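Side-chain contacts in DUF655 domain-containing protein (Archaeoglobus fulgidus, PDB 2I5H), which is of unknown function but probably carries a helix-hairpin-helix segment of the kind that in other proteins often binds nucleic acid: residues Asp34-Pro37 with Ile38-Glu42; Gly77-Asp80 with Val81-Lys84; Leu89-Glu92 with Asp93-Pro96; Lys111-Glu114 with Lys115-Val118; Pro138-Gly141 with Lys142-Trp146. All blocks are in the same frame, centred on the assembly; numbering follows the deposited sequence.

Contact 1 (Asp34-Pro37 with Ile38-Glu42)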
loop_
_atom_site.group_PDB
_atom_site.type_symbol
_atom_site.label_atom_id
_atom_site.label_comp_id
_atom_site.label_asym_id
_atom_site.label_seq_id
_atom_site.Cartn_x
_atom_site.Cartn_y
_atom_site.Cartn_z
ATOM N N ASP A 34 19.878 14.196 -10.833
ATOM C CA ASP A 34 19.879 13.969 -12.280
ATOM C C ASP A 34 21.094 14.666 -12.893
ATOM O O ASP A 34 21.297 15.862 -12.685
ATOM C CB ASP A 34 18.593 14.537 -12.899
ATOM C CG ASP A 34 18.292 13.963 -14.274
ATOM O OD1 ASP A 34 19.215 13.863 -15.105
ATOM O OD2 ASP A 34 17.117 13.620 -14.529
ATOM N N LYS A 35 21.889 13.924 -13.657
ATOM C CA LYS A 35 23.089 14.485 -14.268
ATOM C C LYS A 35 22.883 15.094 -15.647
ATOM O O LYS A 35 23.796 15.709 -16.200
ATOM C CB LYS A 35 24.185 13.420 -14.333
ATOM C CG LYS A 35 24.678 12.988 -12.961
ATOM C CD LYS A 35 25.885 12.063 -13.060
ATOM C CE LYS A 35 26.417 11.716 -11.673
ATOM N NZ LYS A 35 27.620 10.844 -11.747
ATOM N N ARG A 36 21.688 14.925 -16.203
ATOM C CA ARG A 36 21.380 15.470 -17.518
ATOM C C ARG A 36 21.035 16.961 -17.424
ATOM O O ARG A 36 20.599 17.442 -16.379
ATOM C CB ARG A 36 20.206 14.702 -18.125
ATOM C CG ARG A 36 20.439 13.196 -18.221
ATOM C CD ARG A 36 19.161 12.473 -18.609
ATOM N NE ARG A 36 18.088 12.739 -17.652
ATOM C CZ ARG A 36 16.804 12.493 -17.887
ATOM N NH1 ARG A 36 16.433 11.964 -19.048
ATOM N NH2 ARG A 36 15.887 12.794 -16.973
ATOM N N PRO A 37 21.245 17.714 -18.517
ATOM C CA PRO A 37 20.936 19.151 -18.523
ATOM C C PRO A 37 19.468 19.349 -18.144
ATOM O O PRO A 37 18.618 18.524 -18.479
ATOM C CB PRO A 37 21.224 19.556 -19.964
ATOM C CG PRO A 37 22.354 18.635 -20.344
ATOM C CD PRO A 37 21.881 17.306 -19.782
ATOM N N ILE A 38 19.172 20.446 -17.453
ATOM C CA ILE A 38 17.812 20.719 -17.001
ATOM C C ILE A 38 16.709 20.593 -18.043
ATOM O O ILE A 38 15.632 20.085 -17.737
ATOM C CB ILE A 38 17.690 22.127 -16.378
ATOM C CG1 ILE A 38 17.863 23.199 -17.458
ATOM C CG2 ILE A 38 18.720 22.292 -15.277
ATOM C CD1 ILE A 38 17.506 24.599 -16.994
ATOM N N HIS A 39 16.966 21.045 -19.268
ATOM C CA HIS A 39 15.942 20.991 -20.307
ATOM C C HIS A 39 15.552 19.581 -20.733
ATOM O O HIS A 39 14.565 19.395 -21.441
ATOM C CB HIS A 39 16.367 21.810 -21.538
ATOM C CG HIS A 39 17.410 21.148 -22.385
ATOM N ND1 HIS A 39 18.753 21.180 -22.078
ATOM C CD2 HIS A 39 17.303 20.432 -23.529
ATOM C CE1 HIS A 39 19.428 20.514 -22.996
ATOM N NE2 HIS A 39 18.571 20.048 -23.888
ATOM N N ARG A 40 16.318 18.582 -20.307
ATOM C CA ARG A 40 15.995 17.210 -20.671
ATOM C C ARG A 40 15.324 16.439 -19.536
ATOM O O ARG A 40 14.874 15.305 -19.727
ATOM C CB ARG A 40 17.255 16.478 -21.140
ATOM C CG ARG A 40 17.833 17.049 -22.436
ATOM C CD ARG A 40 18.577 15.979 -23.210
ATOM N NE ARG A 40 17.737 14.795 -23.352
ATOM C CZ ARG A 40 18.022 13.607 -22.825
ATOM N NH1 ARG A 40 19.138 13.436 -22.127
ATOM N NH2 ARG A 40 17.170 12.601 -22.969
ATOM N N ARG A 41 15.243 17.055 -18.360
ATOM C CA ARG A 41 14.623 16.398 -17.212
ATOM C C ARG A 41 13.111 16.557 -17.267
ATOM O O ARG A 41 12.604 17.647 -17.507
ATOM C CB ARG A 41 15.146 17.003 -15.913
ATOM C CG ARG A 41 16.652 17.020 -15.823
ATOM C CD ARG A 41 17.127 17.603 -14.504
ATOM N NE ARG A 41 18.545 17.933 -14.566
ATOM C CZ ARG A 41 19.215 18.540 -13.592
ATOM N NH1 ARG A 41 18.596 18.881 -12.468
ATOM N NH2 ARG A 41 20.501 18.829 -13.754
ATOM N N GLU A 42 12.383 15.475 -17.046
ATOM C CA GLU A 42 10.937 15.583 -17.083
ATOM C C GLU A 42 10.319 15.480 -15.698
ATOM O O GLU A 42 10.943 14.994 -14.753
ATOM C CB GLU A 42 10.354 14.525 -18.026
ATOM C CG GLU A 42 10.493 13.083 -17.590
ATOM C CD GLU A 42 10.336 12.121 -18.770
ATOM O OE1 GLU A 42 9.444 12.340 -19.625
ATOM O OE2 GLU A 42 11.101 11.140 -18.837
HETATM O O HOH W 1 13.059 11.309 -16.809
HETATM O O HOH W 2 13.429 11.400 -20.319
#

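Contact 2 (Gly77-Asp80 with Val81-Lys84)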
loop_
_atom_site.group_PDB
_atom_site.type_symbol
_atom_site.label_atom_id
_atom_site.label_comp_id
_atom_site.label_asym_id
_atom_site.label_seq_id
_atom_site.Cartn_x
_atom_site.Cartn_y
_atom_site.Cartn_z
ATOM N N GLY A 77 -5.955 3.265 -21.367
ATOM C CA GLY A 77 -6.688 4.310 -22.060
ATOM C C GLY A 77 -6.033 5.673 -21.937
ATOM O O GLY A 77 -4.850 5.794 -21.586
ATOM N N GLU A 78 -6.804 6.708 -22.246
ATOM C CA GLU A 78 -6.325 8.078 -22.143
ATOM C C GLU A 78 -6.028 8.371 -20.672
ATOM O O GLU A 78 -6.840 8.065 -19.803
ATOM C CB GLU A 78 -7.407 9.042 -22.637
ATOM C CG GLU A 78 -6.984 10.495 -22.681
ATOM C CD GLU A 78 -8.145 11.418 -23.032
ATOM O OE1 GLU A 78 -9.118 10.931 -23.649
ATOM O OE2 GLU A 78 -8.078 12.619 -22.704
ATOM N N ARG A 79 -4.865 8.958 -20.405
ATOM C CA ARG A 79 -4.451 9.307 -19.041
ATOM C C ARG A 79 -4.450 10.821 -18.913
ATOM O O ARG A 79 -3.769 11.508 -19.672
ATOM C CB ARG A 79 -3.036 8.787 -18.759
ATOM C CG ARG A 79 -2.900 7.275 -18.794
ATOM C CD ARG A 79 -1.429 6.858 -18.752
ATOM N NE ARG A 79 -1.270 5.407 -18.819
ATOM C CZ ARG A 79 -0.134 4.790 -19.129
ATOM N NH1 ARG A 79 0.960 5.490 -19.404
ATOM N NH2 ARG A 79 -0.098 3.465 -19.193
ATOM N N ASP A 80 -5.192 11.335 -17.941
ATOM C CA ASP A 80 -5.297 12.775 -17.744
ATOM C C ASP A 80 -4.109 13.426 -17.047
ATOM O O ASP A 80 -3.856 14.615 -17.244
ATOM C CB ASP A 80 -6.559 13.110 -16.943
ATOM C CG ASP A 80 -7.830 12.648 -17.624
ATOM O OD1 ASP A 80 -7.976 12.884 -18.841
ATOM O OD2 ASP A 80 -8.691 12.064 -16.935
ATOM N N VAL A 81 -3.378 12.657 -16.243
ATOM C CA VAL A 81 -2.261 13.226 -15.492
ATOM C C VAL A 81 -0.917 12.550 -15.753
ATOM O O VAL A 81 0.086 13.225 -15.997
ATOM C CB VAL A 81 -2.578 13.197 -13.976
ATOM C CG1 VAL A 81 -1.392 13.714 -13.166
ATOM C CG2 VAL A 81 -3.807 14.057 -13.697
ATOM N N VAL A 82 -0.898 11.223 -15.697
ATOM C CA VAL A 82 0.329 10.476 -15.943
ATOM C C VAL A 82 0.656 10.471 -17.434
ATOM O O VAL A 82 -0.240 10.371 -18.277
ATOM C CB VAL A 82 0.194 9.014 -15.439
ATOM C CG1 VAL A 82 1.380 8.167 -15.911
ATOM C CG2 VAL A 82 0.107 9.003 -13.924
ATOM N N TYR A 83 1.934 10.609 -17.770
ATOM C CA TYR A 83 2.330 10.561 -19.165
ATOM C C TYR A 83 2.718 9.115 -19.442
ATOM O O TYR A 83 1.927 8.359 -19.999
ATOM C CB TYR A 83 3.495 11.523 -19.443
ATOM C CG TYR A 83 3.993 11.521 -20.876
ATOM C CD1 TYR A 83 3.123 11.304 -21.953
ATOM C CD2 TYR A 83 5.334 11.758 -21.159
ATOM C CE1 TYR A 83 3.590 11.320 -23.273
ATOM C CE2 TYR A 83 5.809 11.777 -22.463
ATOM C CZ TYR A 83 4.933 11.556 -23.517
ATOM O OH TYR A 83 5.426 11.558 -24.800
ATOM N N LYS A 84 3.911 8.711 -19.010
ATOM C CA LYS A 84 4.372 7.346 -19.233
ATOM C C LYS A 84 4.819 6.660 -17.940
ATOM O O LYS A 84 5.240 7.320 -16.985
ATOM C CB LYS A 84 5.551 7.360 -20.210
ATOM C CG LYS A 84 5.251 7.974 -21.574
ATOM C CD LYS A 84 4.218 7.150 -22.329
ATOM C CE LYS A 84 3.995 7.701 -23.728
ATOM N NZ LYS A 84 3.040 6.865 -24.504
#

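Contact 3 (Leu89-Glu92 with Asp93-Pro96)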
loop_
_atom_site.group_PDB
_atom_site.type_symbol
_atom_site.label_atom_id
_atom_site.label_comp_id
_atom_site.label_asym_id
_atom_site.label_seq_id
_atom_site.Cartn_x
_atom_site.Cartn_y
_atom_site.Cartn_z
ATOM N N LEU A 89 9.631 0.131 -9.056
ATOM C CA LEU A 89 10.635 0.468 -8.051
ATOM C C LEU A 89 10.709 -0.491 -6.876
ATOM O O LEU A 89 9.739 -1.157 -6.552
ATOM C CB LEU A 89 10.336 1.859 -7.485
ATOM C CG LEU A 89 10.160 3.018 -8.470
ATOM C CD1 LEU A 89 9.665 4.252 -7.721
ATOM C CD2 LEU A 89 11.475 3.298 -9.172
ATOM N N ARG A 90 11.881 -0.543 -6.245
ATOM C CA ARG A 90 12.078 -1.336 -5.039
ATOM C C ARG A 90 11.851 -0.299 -3.942
ATOM O O ARG A 90 11.841 0.904 -4.209
ATOM C CB ARG A 90 13.518 -1.846 -4.922
ATOM C CG ARG A 90 13.960 -2.764 -6.032
ATOM C CD ARG A 90 15.486 -2.920 -6.015
ATOM N NE ARG A 90 16.154 -1.640 -6.221
ATOM C CZ ARG A 90 17.470 -1.478 -6.322
ATOM N NH1 ARG A 90 18.281 -2.528 -6.234
ATOM N NH2 ARG A 90 17.976 -0.265 -6.521
ATOM N N TYR A 91 11.679 -0.746 -2.707
ATOM C CA TYR A 91 11.472 0.204 -1.626
ATOM C C TYR A 91 12.618 1.217 -1.531
ATOM O O TYR A 91 12.392 2.399 -1.270
ATOM C CB TYR A 91 11.343 -0.527 -0.294
ATOM C CG TYR A 91 11.107 0.418 0.856
ATOM C CD1 TYR A 91 9.838 0.938 1.106
ATOM C CD2 TYR A 91 12.158 0.813 1.682
ATOM C CE1 TYR A 91 9.621 1.831 2.158
ATOM C CE2 TYR A 91 11.954 1.699 2.729
ATOM C CZ TYR A 91 10.689 2.204 2.966
ATOM O OH TYR A 91 10.483 3.073 4.016
ATOM N N GLU A 92 13.847 0.756 -1.754
ATOM C CA GLU A 92 15.019 1.628 -1.654
ATOM C C GLU A 92 15.072 2.730 -2.702
ATOM O O GLU A 92 15.745 3.740 -2.512
ATOM C CB GLU A 92 16.306 0.802 -1.739
ATOM C CG GLU A 92 16.521 0.112 -3.083
ATOM C CD GLU A 92 17.663 -0.880 -3.052
ATOM O OE1 GLU A 92 18.801 -0.512 -3.420
ATOM O OE2 GLU A 92 17.418 -2.032 -2.647
ATOM N N ASP A 93 14.365 2.533 -3.807
ATOM C CA ASP A 93 14.358 3.527 -4.876
ATOM C C ASP A 93 13.413 4.685 -4.600
ATOM O O ASP A 93 13.420 5.675 -5.326
ATOM C CB ASP A 93 13.989 2.859 -6.202
ATOM C CG ASP A 93 14.932 1.727 -6.552
ATOM O OD1 ASP A 93 16.144 1.998 -6.689
ATOM O OD2 ASP A 93 14.467 0.576 -6.687
ATOM N N LEU A 94 12.594 4.557 -3.562
ATOM C CA LEU A 94 11.672 5.630 -3.209
ATOM C C LEU A 94 12.449 6.801 -2.625
ATOM O O LEU A 94 13.460 6.606 -1.944
ATOM C CB LEU A 94 10.647 5.154 -2.176
ATOM C CG LEU A 94 9.594 4.132 -2.607
ATOM C CD1 LEU A 94 8.776 3.724 -1.389
ATOM C CD2 LEU A 94 8.689 4.740 -3.688
ATOM N N THR A 95 11.989 8.015 -2.905
ATOM C CA THR A 95 12.633 9.205 -2.360
ATOM C C THR A 95 12.335 9.214 -0.862
ATOM O O THR A 95 11.479 8.471 -0.389
ATOM C CB THR A 95 12.051 10.501 -2.961
ATOM O OG1 THR A 95 10.654 10.584 -2.647
ATOM C CG2 THR A 95 12.246 10.537 -4.466
ATOM N N PRO A 96 13.050 10.048 -0.091
ATOM C CA PRO A 96 12.808 10.114 1.354
ATOM C C PRO A 96 11.370 10.530 1.638
ATOM O O PRO A 96 10.715 9.991 2.532
ATOM C CB PRO A 96 13.812 11.166 1.818
ATOM C CG PRO A 96 14.967 10.944 0.881
ATOM C CD PRO A 96 14.253 10.814 -0.457
#

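Contact 4 (Lys111-Glu114 with Lys115-Val118)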
loop_
_atom_site.group_PDB
_atom_site.type_symbol
_atom_site.label_atom_id
_atom_site.label_comp_id
_atom_site.label_asym_id
_atom_site.label_seq_id
_atom_site.Cartn_x
_atom_site.Cartn_y
_atom_site.Cartn_z
ATOM N N LYS A 111 -8.572 1.914 3.448
ATOM C CA LYS A 111 -9.797 2.485 4.005
ATOM C C LYS A 111 -10.848 2.728 2.921
ATOM O O LYS A 111 -12.038 2.846 3.218
ATOM C CB LYS A 111 -9.500 3.803 4.725
ATOM C CG LYS A 111 -8.758 3.648 6.044
ATOM C CD LYS A 111 -8.559 4.998 6.719
ATOM C CE LYS A 111 -7.921 4.854 8.089
ATOM N NZ LYS A 111 -7.753 6.175 8.758
ATOM N N GLN A 112 -10.409 2.804 1.668
ATOM C CA GLN A 112 -11.325 3.035 0.555
ATOM C C GLN A 112 -11.879 1.713 0.044
ATOM O O GLN A 112 -12.725 1.681 -0.851
ATOM C CB GLN A 112 -10.608 3.763 -0.587
ATOM C CG GLN A 112 -9.771 4.949 -0.135
ATOM C CD GLN A 112 -10.559 5.958 0.676
ATOM O OE1 GLN A 112 -9.982 6.797 1.368
ATOM N NE2 GLN A 112 -11.884 5.891 0.588
ATOM N N ASP A 113 -11.396 0.621 0.626
ATOM C CA ASP A 113 -11.824 -0.715 0.243
ATOM C C ASP A 113 -11.789 -1.596 1.490
ATOM O O ASP A 113 -11.265 -2.711 1.478
ATOM C CB ASP A 113 -10.891 -1.252 -0.843
ATOM C CG ASP A 113 -11.297 -2.619 -1.343
ATOM O OD1 ASP A 113 -12.509 -2.854 -1.536
ATOM O OD2 ASP A 113 -10.393 -3.455 -1.558
ATOM N N GLU A 114 -12.355 -1.064 2.568
ATOM C CA GLU A 114 -12.408 -1.746 3.856
ATOM C C GLU A 114 -12.969 -3.154 3.714
ATOM O O GLU A 114 -12.447 -4.102 4.300
ATOM C CB GLU A 114 -13.269 -0.935 4.830
ATOM C CG GLU A 114 -13.277 -1.460 6.254
ATOM C CD GLU A 114 -14.112 -0.602 7.184
ATOM O OE1 GLU A 114 -13.813 0.603 7.318
ATOM O OE2 GLU A 114 -15.068 -1.129 7.787
ATOM N N LYS A 115 -14.030 -3.279 2.924
ATOM C CA LYS A 115 -14.687 -4.560 2.688
ATOM C C LYS A 115 -13.706 -5.695 2.405
ATOM O O LYS A 115 -13.766 -6.751 3.034
ATOM C CB LYS A 115 -15.667 -4.428 1.519
ATOM C CG LYS A 115 -16.421 -5.705 1.182
ATOM C CD LYS A 115 -17.297 -6.153 2.341
ATOM C CE LYS A 115 -18.077 -7.409 1.987
ATOM N NZ LYS A 115 -18.943 -7.866 3.110
ATOM N N LYS A 116 -12.802 -5.472 1.456
ATOM C CA LYS A 116 -11.824 -6.484 1.073
ATOM C C LYS A 116 -10.850 -6.898 2.174
ATOM O O LYS A 116 -10.465 -8.066 2.252
ATOM C CB LYS A 116 -11.036 -6.009 -0.152
ATOM C CG LYS A 116 -11.865 -5.931 -1.432
ATOM C CD LYS A 116 -12.348 -7.309 -1.874
ATOM C CE LYS A 116 -11.178 -8.232 -2.190
ATOM N NZ LYS A 116 -11.623 -9.618 -2.511
ATOM N N TYR A 117 -10.449 -5.958 3.023
ATOM C CA TYR A 117 -9.510 -6.282 4.092
ATOM C C TYR A 117 -10.175 -6.795 5.362
ATOM O O TYR A 117 -9.642 -7.687 6.023
ATOM C CB TYR A 117 -8.614 -5.077 4.393
ATOM C CG TYR A 117 -7.779 -4.696 3.193
ATOM C CD1 TYR A 117 -8.262 -3.803 2.238
ATOM C CD2 TYR A 117 -6.552 -5.313 2.956
ATOM C CE1 TYR A 117 -7.549 -3.541 1.074
ATOM C CE2 TYR A 117 -5.834 -5.061 1.797
ATOM C CZ TYR A 117 -6.337 -4.177 0.859
ATOM O OH TYR A 117 -5.638 -3.952 -0.303
ATOM N N VAL A 118 -11.331 -6.240 5.714
ATOM C CA VAL A 118 -12.036 -6.716 6.897
ATOM C C VAL A 118 -12.440 -8.151 6.591
ATOM O O VAL A 118 -12.745 -8.934 7.489
ATOM C CB VAL A 118 -13.307 -5.887 7.191
ATOM C CG1 VAL A 118 -12.922 -4.488 7.635
ATOM C CG2 VAL A 118 -14.191 -5.830 5.960
#

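Contact 5 (Pro138-Gly141 with Lys142-Trp146)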
loop_
_atom_site.group_PDB
_atom_site.type_symbol
_atom_site.label_atom_id
_atom_site.label_comp_id
_atom_site.label_asym_id
_atom_site.label_seq_id
_atom_site.Cartn_x
_atom_site.Cartn_y
_atom_site.Cartn_z
ATOM N N PRO A 138 2.349 -8.270 11.208
ATOM C CA PRO A 138 3.282 -7.758 12.216
ATOM C C PRO A 138 2.507 -7.195 13.406
ATOM O O PRO A 138 1.678 -6.300 13.246
ATOM C CB PRO A 138 4.046 -6.676 11.458
ATOM C CG PRO A 138 4.051 -7.196 10.051
ATOM C CD PRO A 138 2.625 -7.675 9.889
ATOM N N GLY A 139 2.773 -7.727 14.594
ATOM C CA GLY A 139 2.078 -7.257 15.778
ATOM C C GLY A 139 0.930 -8.166 16.178
ATOM O O GLY A 139 0.092 -7.799 17.005
ATOM N N VAL A 140 0.884 -9.353 15.585
ATOM C CA VAL A 140 -0.159 -10.327 15.890
ATOM C C VAL A 140 0.466 -11.695 16.119
ATOM O O VAL A 140 0.869 -12.372 15.172
ATOM C CB VAL A 140 -1.188 -10.432 14.748
ATOM C CG1 VAL A 140 -2.184 -11.545 15.046
ATOM C CG2 VAL A 140 -1.914 -9.111 14.584
ATOM N N GLY A 141 0.550 -12.095 17.384
ATOM C CA GLY A 141 1.132 -13.380 17.718
ATOM C C GLY A 141 0.094 -14.416 18.102
ATOM O O GLY A 141 -1.103 -14.210 17.907
ATOM N N LYS A 142 0.559 -15.531 18.656
ATOM C CA LYS A 142 -0.321 -16.619 19.072
ATOM C C LYS A 142 -1.517 -16.151 19.901
ATOM O O LYS A 142 -2.663 -16.478 19.593
ATOM C CB LYS A 142 0.476 -17.660 19.865
ATOM C CG LYS A 142 1.437 -18.502 19.028
ATOM C CD LYS A 142 0.683 -19.379 18.035
ATOM C CE LYS A 142 1.601 -20.398 17.364
ATOM N NZ LYS A 142 2.695 -19.763 16.576
ATOM N N LYS A 143 -1.250 -15.386 20.952
ATOM C CA LYS A 143 -2.319 -14.896 21.812
ATOM C C LYS A 143 -3.343 -14.074 21.034
ATOM O O LYS A 143 -4.549 -14.310 21.135
ATOM C CB LYS A 143 -1.740 -14.047 22.947
ATOM C CG LYS A 143 -2.779 -13.589 23.963
ATOM C CD LYS A 143 -2.164 -12.740 25.064
ATOM C CE LYS A 143 -1.641 -11.411 24.535
ATOM N NZ LYS A 143 -1.035 -10.586 25.623
ATOM N N MET A 144 -2.857 -13.119 20.249
ATOM C CA MET A 144 -3.736 -12.253 19.473
ATOM C C MET A 144 -4.546 -12.987 18.409
ATOM O O MET A 144 -5.730 -12.710 18.233
ATOM C CB MET A 144 -2.925 -11.129 18.820
ATOM C CG MET A 144 -3.780 -10.025 18.223
ATOM S SD MET A 144 -4.943 -9.359 19.432
ATOM C CE MET A 144 -3.816 -8.502 20.540
ATOM N N MET A 145 -3.917 -13.918 17.700
ATOM C CA MET A 145 -4.629 -14.659 16.663
ATOM C C MET A 145 -5.823 -15.405 17.252
ATOM O O MET A 145 -6.922 -15.358 16.703
ATOM C CB MET A 145 -3.700 -15.655 15.965
ATOM C CG MET A 145 -3.217 -16.784 16.850
ATOM S SD MET A 145 -2.618 -18.196 15.915
ATOM C CE MET A 145 -4.157 -19.043 15.585
ATOM N N TRP A 146 -5.608 -16.095 18.368
ATOM C CA TRP A 146 -6.692 -16.831 19.005
ATOM C C TRP A 146 -7.768 -15.876 19.501
ATOM O O TRP A 146 -8.955 -16.203 19.488
ATOM C CB TRP A 146 -6.159 -17.686 20.159
ATOM C CG TRP A 146 -5.504 -18.954 19.685
ATOM C CD1 TRP A 146 -4.190 -19.296 19.805
ATOM C CD2 TRP A 146 -6.139 -20.034 18.990
ATOM N NE1 TRP A 146 -3.963 -20.522 19.224
ATOM C CE2 TRP A 146 -5.143 -20.998 18.717
ATOM C CE3 TRP A 146 -7.453 -20.281 18.569
ATOM C CZ2 TRP A 146 -5.419 -22.192 18.043
ATOM C CZ3 TRP A 146 -7.729 -21.469 17.898
ATOM C CH2 TRP A 146 -6.715 -22.410 17.642
#

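Contact 1 (Asp34-Pro37 with Ile38-Glu42)
Arg41 reaches back across the turn and gives two N-H groups to one backbone oxygen. Arg41 NE lies 2.8 Å and Arg41 NH2 3.0 Å from Arg36 O, which sits close to the guanidinium plane; the bond from NE is the straighter. To get there the extended chain of Arg41 slides past Asp34 in the opposite direction, bringing Arg41 CG to 3.7 Å from Asp34 OD2. The carboxylate and guanidinium planes are only 5° apart, yet Asp34 OD1 stands well out of the Arg41 plane, so the two groups probably attract through charge alone. Over one face of the Arg41 guanidinium lies Ile38 CG2, above its centre; Asp34 O covers the opposite face nearer the rim.

The Asp34 carboxylate is held instead by Arg36, side-on, with Arg36 NE 3.0 Å from Asp34 OD1 and NH2 2.9 Å from OD2. Both oxygens use their syn lone pairs, and a bend in the Arg36 chain (chi3 -58°) swings its guanidinium back to meet them. Arg40 O lies over one face of that group, while the Arg40 side chain crosses Arg36 at about a right angle, with Arg36 NH1 and Arg40 NH2 4.0 Å apart. Two waters tie Arg36 to Glu42 OE2, the link through NH1 being weak; the same oxygen forms a salt bridge with Lys86. Asp34 OD1 also accepts from Arg36 N, and Arg40 N bonds to Pro37 O. The result is an Asx turn followed by a short 3-10 segment, in the surface loop joining strands 20-27 and 44-49.

Contact 2 (Gly77-Asp80 with Val81-Lys84)
The Arg79 guanidinium presents its edge to the start of the strand: Tyr83 O lies near its plane and accepts from NH1, and Lys84 CA also sits at the edge, 3.9 Å from Arg79 NH1. Val82 CG1 approaches the group obliquely. The Tyr83 ring has Lys84 CG 3.7 Å above the centre of one face.

The bond from Arg79 NH1 to Tyr83 O measures 3.1 Å and is somewhat bent, at 146°, with the donor tilted 33° from the carbonyl plane. NE is held elsewhere, by Gly75 O, so the guanidinium joins backbone that precedes its own residue to backbone that follows it.

Here the loop after strand 71-73 turns into strand 82-88, an outermost strand of the five-stranded antiparallel sheet. That strand pairs with strand 55-60, Tyr83 and Lys84 both bonding to Ser59. Val82 is buried against Val58 and Val72, while Tyr83 stays exposed.

The aliphatic part of Arg79 passes over the backbone at Val82. With Arg79 CG anti to the carbonyl carbon (chi1 -64°) and the chain extended as far as NE, Arg79 CB stands 3.2 Å from Val82 O. Further out, Arg79 CD is 3.7 Å from the same oxygen of Val82 and 4.2 Å from Val82 CG1. Lys84 NZ stays 5.7 Å from Arg79 NH1, two like charges with no direct touch.

Contact 3 (Leu89-Glu92 with Asp93-Pro96)
Arg90 and Asp93 form a local salt bridge round the 3-10 turn that carries the chain from strand 82-88 to helix 96-111. Arg90 grips Asp93 side-on, one nitrogen to each oxygen: Arg90 NE is 2.8 Å from Asp93 OD2 and NH2 is 2.9 Å from OD1. The second bond is almost straight at 178°, and the two flat groups are nearly coplanar. Asp93 OD2 takes a further bond, on its anti lone pair, from Arg90 N at 2.9 Å, so side chain and backbone of one residue hold the same oxygen. Glu92 CD lies over the centre of one guanidinium face, adding a charge-only contact. Replacing Asp93 with an asparagine would probably leave Arg90 without its charged mate and weaken the two-nitrogen grip that fixes its guanidinium.

On the inward side, Leu94 CD1 meets Tyr91 CD1 at 3.9 Å, the side chains crossing at about a right angle, and Leu94 CD2 lies 4.2 Å from Leu89 CD1. Leu94 also packs on Leu102 and Leu55, joining helix to sheet. Backbone bonds from Asp93 N to Arg90 O and from Leu94 N to Tyr91 O close the turn, and Thr95 then serves as N-cap of helix 96-111, its OG1 accepting from Ala98 N.

Contact 4 (Lys111-Glu114 with Lys115-Val118)
Asp113 and Glu114 meet Lys116, Tyr117 and Val118 in the first turn of helix 114-121, just after the bend that follows helix 96-111. Asp113 holds the N-cap position, but its side chain makes no capping bond.

Among the backbone bonds, Val118 N to Glu114 O is the regular helical one, 2.8 Å long and nearly straight at 176°. The bonds from Lys116 N to Asp113 O and from Tyr117 N to Glu114 O are weak.

The polar side-chain contacts are loose. How the Asp113 carboxylate sits against the Lys116 methylenes is doubtful, the atoms being too close in the model. The lysine chain, bent at chi2 and chi3, takes its ammonium away, and Lys116 NZ ends 6.4 Å from Asp113 OD2. Putting an alanine at Asp113 would probably strip the helix start of a nearby negative charge and take away the carboxylate beside the Tyr117 ring. Glu114 OE2 accepts a weak bond from Phe160 N.

The remaining contacts are by packing. The Tyr117 ring, which also touches Phe53, turns its edge to the backbone, with Tyr117 CD1 3.3 Å from Asp113 O and CE1 3.9 Å from Asp113 OD2. Glu114 and Val118 sit one helical turn apart, and the packing between them is tight: Glu114 CG stands 3.3 Å from Val118 CG1, while the other methyl, Val118 CG2, is 3.0 Å from Glu114 O.

Contact 5 (Pro138-Gly141 with Lys142-Trp146)
From Pro138 to Gly141 the chain runs into helix 142-154, where Val140 and Gly141 meet Met144 and Met145. Pro138, at the start, packs instead on Ser179 and Arg180 of helix 173-186. Gly139 follows with a positive phi of 99°, a backbone shape at which a CB would be jammed against Pro138 O.

Val140 makes the side-chain contact. Val140 CG1 rests 3.9 Å from Met144 CG, the two side chains crossing at about a right angle, and Val140 CG2 lies 4.2 Å from the same carbon of Met144. A chi1 of -168° in Met144, with CG pointing opposite the amide nitrogen, lays the first part of the chain against the valine before bends at chi2 and chi3 lead the sulfur away. Val140 also touches Leu176, so this buried residue links the two helices.

The Pro-Gly-Val-Gly sequence running into a helix is consistent with the hairpin and second helix of a helix-hairpin-helix motif, in keeping with the clan to which the family belongs. In relatives such hairpins often meet nucleic acid phosphates, and a similar role here is possible but unproven.

Gly141 is the N-cap. Its carbonyl points almost straight at Met145 N, with Gly141 O to Met145 N 2.8 Å, a regular i to i+4 helical bond. The Met145 chain runs beside this carbonyl, Met145 CB 3.6 Å from Gly141 O, and packs beyond it on His132 and Leu134. Next along, Lys142 NZ forms a salt bridge with Glu135.

The five contacts come one after another along the chain. Contacts 1, 2 and 3 belong to the antiparallel sheet and its connections: contact 1 in the loop between strands 20-27 and 44-49, contact 2 at the start of outermost strand 82-88, contact 3 where that strand gives way to helix 96-111. Their centres lie about 20 to 22 Å apart. Contacts 4 and 5 open helices 114-121 and 142-154, successive in the chain, with centres about 21 Å apart. Contacts 1 and 5 are farthest apart, about 50 Å between centres, on opposite sides of the chain's centre. The sheet and the putative helix-hairpin-helix segment thus lie toward different ends of an elongated chain.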